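Local coordinates for N-acetylmuramoyl-L-alanine amidase domain-containing protein SAOUHSC_02979 (Staphylococcus aureus, PDB 5T1Q) that probably acts as a secreted amidase of the cell-wall hydrolase type, this chain being the part that carries a glucosaminidase-like domain and a CHAP domain, at residues Lys262-Ser267 with Lys294-Val299; Asp154-Gly159 with Pro169-Glu174. All coordinates share one frame; numbering follows the deposited sequence.

Contact 1: Lys262-Ser267 with Lys294-Val299; sequences KQFGTS and KRHAAV
His296 lays its imidazole over one face of the Phe264 ring, and this stack is the direct side-chain meeting of 262-267 with 294-299. The centroids are 4.0 Å apart and the planes tilted by 20°, a face-to-face arrangement. From CB of His296, CG is set beside the backbone N (chi1 -62°), which swings the ring toward the phenyl group. Along its rim, ND1 lies 4.0 Å from CG of Phe264. CE1 comes closest, 3.7 Å from CD1 of Phe264, and NE2 at the tip is 3.8 Å from CZ of Phe264. The opposite face of the imidazole is covered by its own neighbour, CG of Arg295 sitting over the ring centre. The ring also meets that of Phe317.

Each aromatic occupies the third position of a tight turn: Phe264 in a type I turn that follows helix 253-262, His296 in a type II turn leading into strand 298-301. That place in a type II turn calls for positive phi, which His296 adopts (65°). The contact therefore fastens the exit of the helix to the approach of a central-sheet strand in the CHAP domain, a papain-like fold. A water assists: it lies 2.6 Å from Thr266 OG1 and donates to His296 O at 3.2 Å.

No direct hydrogen bond crosses, so flat surfaces and one water do the work. Imidazole suits the role because it stacks like an arene yet tolerates a partly exposed site; the neighbouring guanidinium of Arg295 would, if anything, disfavour its protonated form.

Contact 2: Asp154-Gly159 with Pro169-Glu174; sequences DLIKNG and PTWKSE
Trp171 reaches helix 145-158 with the edge of its indole and offers a face to Lys157. Its NE1 donates to Ile156 O at 2.9 Å, nearly straight at 173°. The oxygen lies in the indole plane, although the donor stands well above the plane of the carbonyl. Tryptophan suits this place because one side chain supplies both an N-H and a broad aromatic surface. Lys157 uses that surface: bends at chi2 (-59°) and chi3 (-70°) fold its chain over the indole, with CD above the five-membered ring in a CH-pi contact. NZ rests 3.5 Å from the centroid of the six-membered ring, almost on its normal, a cation-pi interaction.

The helix is ending here, Gly159 leaving it with positive phi, within the glucosaminidase-like domain of the lysozyme clan; Trp171 belongs to the loop running on to helix 178-185. The negative end of the helix dipole probably helps to hold the lysine charge nearby.

Ile156, branched and buried, lies along the indole's pyrrole edge, its CG2 3.7 Å from CD1 of Trp171 and 3.4 Å from OG1 of Thr170, whose hydroxyl is hydrogen-bonded to Tyr167 O.

Read from the N terminus, the chain meets contact 2 first. It closes a short loop, with nine residues between its segments, joining the end of helix 145-158 to the approach to helix 178-185 in the glucosaminidase-like domain. Contact 1 opens only later, so the two are in series and neither nest nor cross. Its 26-residue excursion from 267 to 294 includes helix 278-284 and strand 288-290, and carries His276, Asn279 and Asn280, three of the sodium ligands; Glu302 follows strand 298-301. The contacts lie on opposite sides of the chain's centre, their centres 46 Å apart, and each ties together parts of a different domain.

Contact 1: Lys262-Ser267 with Lys294-Val299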
ATOM      1  N   LYS A 262      17.088   5.439   3.439  1.00 30.44           N
ATOM      2  CA  LYS A 262      17.972   4.510   2.720  1.00 33.37           C
ATOM      3  C   LYS A 262      18.245   4.889   1.268  1.00 32.27           C
ATOM      4  O   LYS A 262      19.315   4.603   0.771  1.00 32.59           O
ATOM      5  CB  LYS A 262      17.467   3.071   2.786  1.00 36.65           C
ATOM      6  CG  LYS A 262      18.085   2.293   3.923  1.00 40.61           C
ATOM      7  CD  LYS A 262      17.536   0.882   4.024  1.00 43.74           C
ATOM      8  CE  LYS A 262      18.441   0.022   4.898  1.00 47.08           C
ATOM      9  NZ  LYS A 262      18.795   0.687   6.187  1.00 47.65           N
ATOM     10  N   GLN A 263      17.295   5.531   0.592  1.00 30.96           N
ATOM     11  CA  GLN A 263      17.527   5.963  -0.785  1.00 30.72           C
ATOM     12  C   GLN A 263      18.695   6.935  -0.884  1.00 31.76           C
ATOM     13  O   GLN A 263      19.294   7.081  -1.951  1.00 31.83           O
ATOM     14  CB  GLN A 263      16.301   6.639  -1.381  1.00 29.14           C
ATOM     15  CG  GLN A 263      15.087   5.754  -1.509  1.00 28.23           C
ATOM     16  CD  GLN A 263      14.000   6.431  -2.309  1.00 27.19           C
ATOM     17  OE1 GLN A 263      13.029   6.938  -1.747  1.00 25.02           O
ATOM     18  NE2 GLN A 263      14.194   6.509  -3.626  1.00 27.70           N
ATOM     19  N   PHE A 264      18.994   7.621   0.221  1.00 31.40           N
ATOM     20  CA  PHE A 264      20.099   8.567   0.242  1.00 32.17           C
ATOM     21  C   PHE A 264      21.345   8.034   0.966  1.00 34.11           C
ATOM     22  O   PHE A 264      22.206   8.807   1.367  1.00 35.37           O
ATOM     23  CB  PHE A 264      19.625   9.890   0.829  1.00 30.98           C
ATOM     24  CG  PHE A 264      18.504  10.513   0.052  1.00 29.87           C
ATOM     25  CD1 PHE A 264      18.757  11.164  -1.152  1.00 30.37           C
ATOM     26  CD2 PHE A 264      17.189  10.431   0.507  1.00 28.72           C
ATOM     27  CE1 PHE A 264      17.714  11.744  -1.872  1.00 30.27           C
ATOM     28  CE2 PHE A 264      16.150  11.014  -0.205  1.00 28.21           C
ATOM     29  CZ  PHE A 264      16.412  11.675  -1.393  1.00 28.45           C
ATOM     30  N   GLY A 265      21.425   6.715   1.134  1.00 35.62           N
ATOM     31  CA  GLY A 265      22.583   6.074   1.746  1.00 37.63           C
ATOM     32  C   GLY A 265      22.803   6.349   3.215  1.00 38.24           C
ATOM     33  O   GLY A 265      23.944   6.501   3.651  1.00 38.00           O
ATOM     34  N   THR A 266      21.719   6.431   3.982  1.00 38.11           N
ATOM     35  CA  THR A 266      21.835   6.652   5.416  1.00 37.97           C
ATOM     36  C   THR A 266      20.792   5.790   6.090  1.00 36.25           C
ATOM     37  O   THR A 266      19.715   5.553   5.543  1.00 34.97           O
ATOM     38  CB  THR A 266      21.690   8.142   5.827  1.00 39.04           C
ATOM     39  OG1 THR A 266      20.315   8.500   5.992  1.00 39.61           O
ATOM     40  CG2 THR A 266      22.359   9.066   4.802  1.00 39.99           C
ATOM     41  N   SER A 267      21.122   5.296   7.269  1.00 35.55           N
ATOM     42  CA  SER A 267      20.217   4.408   7.966  1.00 34.82           C
ATOM     43  C   SER A 267      19.898   4.840   9.385  1.00 33.00           C
ATOM     44  O   SER A 267      20.607   5.639  10.005  1.00 30.77           O
ATOM     45  CB  SER A 267      20.803   3.001   7.990  1.00 36.93           C
ATOM     46  OG  SER A 267      22.005   2.963   8.737  1.00 38.96           O
ATOM     47  N   LYS A 294      17.061  20.038   9.418  1.00 21.74           N
ATOM     48  CA  LYS A 294      18.153  19.542   8.607  1.00 23.14           C
ATOM     49  C   LYS A 294      17.667  18.659   7.476  1.00 22.67           C
ATOM     50  O   LYS A 294      16.823  17.766   7.660  1.00 21.90           O
ATOM     51  CB  LYS A 294      19.118  18.783   9.499  1.00 24.86           C
ATOM     52  CG  LYS A 294      20.394  18.324   8.829  1.00 27.28           C
ATOM     53  CD  LYS A 294      21.280  17.668   9.868  1.00 28.81           C
ATOM     54  CE  LYS A 294      22.470  17.001   9.237  1.00 30.53           C
ATOM     55  NZ  LYS A 294      23.318  16.481  10.345  1.00 32.55           N
ATOM     56  N   ARG A 295      18.234  18.909   6.308  1.00 23.25           N
ATOM     57  CA  ARG A 295      17.895  18.199   5.094  1.00 24.46           C
ATOM     58  C   ARG A 295      18.189  16.706   5.236  1.00 23.26           C
ATOM     59  O   ARG A 295      19.242  16.327   5.716  1.00 23.31           O
ATOM     60  CB  ARG A 295      18.683  18.796   3.925  1.00 27.08           C
ATOM     61  CG  ARG A 295      18.332  18.240   2.564  1.00 29.11           C
ATOM     62  CD  ARG A 295      19.095  18.975   1.478  1.00 31.67           C
ATOM     63  NE  ARG A 295      18.745  18.467   0.159  1.00 33.84           N
ATOM     64  CZ  ARG A 295      19.436  17.541  -0.508  1.00 37.80           C
ATOM     65  NH1 ARG A 295      19.020  17.156  -1.713  1.00 39.17           N
ATOM     66  NH2 ARG A 295      20.548  16.998   0.006  1.00 40.05           N
ATOM     67  N   HIS A 296      17.220  15.887   4.836  1.00 22.01           N
ATOM     68  CA  HIS A 296      17.296  14.421   4.887  1.00 21.64           C
ATOM     69  C   HIS A 296      17.378  13.789   6.271  1.00 20.87           C
ATOM     70  O   HIS A 296      17.789  12.624   6.429  1.00 21.35           O
ATOM     71  CB  HIS A 296      18.401  13.867   3.967  1.00 22.85           C
ATOM     72  CG  HIS A 296      18.187  14.186   2.520  1.00 23.62           C
ATOM     73  ND1 HIS A 296      19.203  14.168   1.596  1.00 24.58           N
ATOM     74  CD2 HIS A 296      17.083  14.606   1.854  1.00 23.52           C
ATOM     75  CE1 HIS A 296      18.724  14.494   0.408  1.00 25.30           C
ATOM     76  NE2 HIS A 296      17.437  14.759   0.536  1.00 24.66           N
ATOM     77  N   ALA A 297      16.954  14.539   7.270  1.00 19.51           N
ATOM     78  CA  ALA A 297      16.867  14.031   8.602  1.00 18.98           C
ATOM     79  C   ALA A 297      15.459  13.491   8.767  1.00 17.79           C
ATOM     80  O   ALA A 297      14.561  13.833   7.993  1.00 16.95           O
ATOM     81  CB  ALA A 297      17.113  15.145   9.605  1.00 19.34           C
ATOM     82  N   ALA A 298      15.283  12.604   9.736  1.00 17.39           N
ATOM     83  CA  ALA A 298      13.948  12.155  10.125  1.00 17.31           C
ATOM     84  C   ALA A 298      13.429  13.264  11.052  1.00 17.28           C
ATOM     85  O   ALA A 298      14.169  13.717  11.928  1.00 18.65           O
ATOM     86  CB  ALA A 298      14.016  10.840  10.877  1.00 17.51           C
ATOM     87  N   VAL A 299      12.202  13.734  10.847  1.00 16.82           N
ATOM     88  CA  VAL A 299      11.649  14.776  11.710  1.00 16.57           C
ATOM     89  C   VAL A 299      10.557  14.164  12.574  1.00 16.54           C
ATOM     90  O   VAL A 299       9.618  13.529  12.072  1.00 15.90           O
ATOM     91  CB  VAL A 299      11.189  16.034  10.939  1.00 16.58           C
ATOM     92  CG1 VAL A 299      10.193  15.691   9.845  1.00 16.85           C
ATOM     93  CG2 VAL A 299      10.610  17.068  11.895  1.00 16.65           C
TER
HETATM   94  O   HOH W   1      19.090  10.315   4.554  1.00 46.93           O

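Contact 2: Asp154-Gly159 with Pro169-Glu174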
ATOM      1  N   ASP A 154     -13.463 -17.855  -8.687  1.00 44.66           N
ATOM      2  CA  ASP A 154     -14.670 -18.455  -8.118  1.00 46.70           C
ATOM      3  C   ASP A 154     -15.475 -17.445  -7.310  1.00 44.83           C
ATOM      4  O   ASP A 154     -16.703 -17.482  -7.326  1.00 44.97           O
ATOM      5  CB  ASP A 154     -14.332 -19.677  -7.250  1.00 49.74           C
ATOM      6  CG  ASP A 154     -13.911 -20.895  -8.078  1.00 53.65           C
ATOM      7  OD1 ASP A 154     -13.916 -20.817  -9.326  1.00 55.62           O
ATOM      8  OD2 ASP A 154     -13.589 -21.945  -7.476  1.00 57.11           O
ATOM      9  N   LEU A 155     -14.786 -16.541  -6.613  1.00 42.48           N
ATOM     10  CA  LEU A 155     -15.463 -15.514  -5.823  1.00 41.15           C
ATOM     11  C   LEU A 155     -16.218 -14.543  -6.725  1.00 40.51           C
ATOM     12  O   LEU A 155     -17.384 -14.237  -6.474  1.00 41.37           O
ATOM     13  CB  LEU A 155     -14.467 -14.736  -4.957  1.00 40.15           C
ATOM     14  CG  LEU A 155     -15.055 -13.659  -4.037  1.00 39.75           C
ATOM     15  CD1 LEU A 155     -16.055 -14.254  -3.063  1.00 41.78           C
ATOM     16  CD2 LEU A 155     -13.942 -12.949  -3.293  1.00 39.17           C
ATOM     17  N   ILE A 156     -15.552 -14.068  -7.776  1.00 38.90           N
ATOM     18  CA  ILE A 156     -16.166 -13.120  -8.710  1.00 38.71           C
ATOM     19  C   ILE A 156     -17.373 -13.726  -9.442  1.00 40.77           C
ATOM     20  O   ILE A 156     -18.374 -13.042  -9.670  1.00 40.22           O
ATOM     21  CB  ILE A 156     -15.150 -12.629  -9.773  1.00 38.15           C
ATOM     22  CG1 ILE A 156     -13.954 -11.898  -9.121  1.00 37.32           C
ATOM     23  CG2 ILE A 156     -15.823 -11.730 -10.806  1.00 38.64           C
ATOM     24  CD1 ILE A 156     -14.319 -10.664  -8.317  1.00 36.33           C
ATOM     25  N   LYS A 157     -17.271 -15.002  -9.806  1.00 42.51           N
ATOM     26  CA  LYS A 157     -18.340 -15.680 -10.556  1.00 45.28           C
ATOM     27  C   LYS A 157     -19.491 -16.170  -9.705  1.00 46.19           C
ATOM     28  O   LYS A 157     -20.628 -16.039 -10.118  1.00 47.19           O
ATOM     29  CB  LYS A 157     -17.766 -16.840 -11.386  1.00 46.15           C
ATOM     30  CG  LYS A 157     -16.724 -16.402 -12.412  1.00 46.10           C
ATOM     31  CD  LYS A 157     -17.249 -15.397 -13.432  1.00 46.54           C
ATOM     32  CE  LYS A 157     -18.237 -16.043 -14.390  1.00 49.40           C
ATOM     33  NZ  LYS A 157     -18.846 -15.077 -15.344  1.00 50.80           N
ATOM     34  N   ASN A 158     -19.203 -16.706  -8.517  1.00 47.20           N
ATOM     35  CA  ASN A 158     -20.243 -17.258  -7.631  1.00 49.35           C
ATOM     36  C   ASN A 158     -20.767 -16.286  -6.568  1.00 48.98           C
ATOM     37  O   ASN A 158     -21.868 -16.466  -6.064  1.00 50.25           O
ATOM     38  CB  ASN A 158     -19.714 -18.519  -6.948  1.00 51.53           C
ATOM     39  CG  ASN A 158     -19.240 -19.561  -7.942  1.00 53.47           C
ATOM     40  OD1 ASN A 158     -19.837 -19.740  -8.997  1.00 55.25           O
ATOM     41  ND2 ASN A 158     -18.160 -20.255  -7.607  1.00 54.84           N
ATOM     42  N   GLY A 159     -19.967 -15.294  -6.194  1.00 47.79           N
ATOM     43  CA  GLY A 159     -20.400 -14.293  -5.217  1.00 47.42           C
ATOM     44  C   GLY A 159     -20.477 -14.777  -3.783  1.00 47.78           C
ATOM     45  O   GLY A 159     -19.652 -15.587  -3.349  1.00 47.31           O
ATOM     46  N   PRO A 169     -21.294  -7.100 -11.776  1.00 43.55           N
ATOM     47  CA  PRO A 169     -20.917  -5.905 -12.552  1.00 43.45           C
ATOM     48  C   PRO A 169     -19.425  -5.794 -12.968  1.00 42.42           C
ATOM     49  O   PRO A 169     -19.094  -4.906 -13.750  1.00 43.89           O
ATOM     50  CB  PRO A 169     -21.283  -4.750 -11.615  1.00 43.29           C
ATOM     51  CG  PRO A 169     -22.388  -5.295 -10.770  1.00 44.32           C
ATOM     52  CD  PRO A 169     -22.033  -6.732 -10.549  1.00 43.81           C
ATOM     53  N   THR A 170     -18.539  -6.641 -12.438  1.00 41.17           N
ATOM     54  CA  THR A 170     -17.127  -6.622 -12.859  1.00 40.68           C
ATOM     55  C   THR A 170     -16.902  -7.583 -14.021  1.00 42.19           C
ATOM     56  O   THR A 170     -15.833  -7.565 -14.641  1.00 41.23           O
ATOM     57  CB  THR A 170     -16.142  -7.006 -11.741  1.00 39.45           C
ATOM     58  OG1 THR A 170     -16.273  -8.395 -11.424  1.00 39.38           O
ATOM     59  CG2 THR A 170     -16.349  -6.144 -10.493  1.00 39.14           C
ATOM     60  N   TRP A 171     -17.907  -8.426 -14.302  1.00 43.78           N
ATOM     61  CA  TRP A 171     -17.843  -9.393 -15.397  1.00 45.36           C
ATOM     62  C   TRP A 171     -17.680  -8.621 -16.681  1.00 45.99           C
ATOM     63  O   TRP A 171     -18.277  -7.561 -16.851  1.00 45.52           O
ATOM     64  CB  TRP A 171     -19.118 -10.238 -15.468  1.00 46.04           C
ATOM     65  CG  TRP A 171     -19.342 -11.177 -14.318  1.00 45.57           C
ATOM     66  CD1 TRP A 171     -18.697 -11.181 -13.105  1.00 44.35           C
ATOM     67  CD2 TRP A 171     -20.402 -12.130 -14.205  1.00 46.49           C
ATOM     68  NE1 TRP A 171     -19.236 -12.145 -12.287  1.00 44.37           N
ATOM     69  CE2 TRP A 171     -20.291 -12.735 -12.933  1.00 46.06           C
ATOM     70  CE3 TRP A 171     -21.414 -12.562 -15.072  1.00 48.48           C
ATOM     71  CZ2 TRP A 171     -21.155 -13.744 -12.506  1.00 47.05           C
ATOM     72  CZ3 TRP A 171     -22.276 -13.570 -14.646  1.00 49.46           C
ATOM     73  CH2 TRP A 171     -22.137 -14.150 -13.376  1.00 49.01           C
ATOM     74  N   LYS A 172     -16.900  -9.184 -17.590  1.00 48.55           N
ATOM     75  CA  LYS A 172     -16.575  -8.530 -18.865  1.00 51.64           C
ATOM     76  C   LYS A 172     -17.843  -8.233 -19.683  1.00 53.63           C
ATOM     77  O   LYS A 172     -17.975  -7.162 -20.267  1.00 55.25           O
ATOM     78  CB  LYS A 172     -15.603  -9.421 -19.645  1.00 53.40           C
ATOM     79  CG  LYS A 172     -14.559  -8.694 -20.469  1.00 54.72           C
ATOM     80  CD  LYS A 172     -13.505  -9.691 -20.918  1.00 55.64           C
ATOM     81  CE  LYS A 172     -12.345  -9.018 -21.612  1.00 55.90           C
ATOM     82  NZ  LYS A 172     -11.340 -10.035 -22.013  1.00 56.51           N
ATOM     83  N   SER A 173     -18.790  -9.166 -19.667  1.00 54.19           N
ATOM     84  CA  SER A 173     -20.062  -9.002 -20.375  1.00 56.66           C
ATOM     85  C   SER A 173     -20.981  -7.916 -19.774  1.00 57.13           C
ATOM     86  O   SER A 173     -21.925  -7.484 -20.427  1.00 59.33           O
ATOM     87  CB  SER A 173     -20.810 -10.344 -20.414  1.00 57.60           C
ATOM     88  OG  SER A 173     -21.001 -10.863 -19.109  1.00 56.02           O
ATOM     89  N   GLU A 174     -20.704  -7.486 -18.541  1.00 55.91           N
ATOM     90  CA  GLU A 174     -21.518  -6.458 -17.854  1.00 56.02           C
ATOM     91  C   GLU A 174     -20.842  -5.088 -17.772  1.00 54.75           C
ATOM     92  O   GLU A 174     -21.517  -4.079 -17.564  1.00 53.57           O
ATOM     93  CB  GLU A 174     -21.825  -6.919 -16.428  1.00 55.86           C
ATOM     94  CG  GLU A 174     -22.591  -8.233 -16.337  1.00 57.20           C
ATOM     95  CD  GLU A 174     -24.033  -8.117 -16.786  1.00 58.84           C
ATOM     96  OE1 GLU A 174     -24.509  -9.043 -17.473  1.00 61.05           O
ATOM     97  OE2 GLU A 174     -24.688  -7.100 -16.468  1.00 58.97           O
TER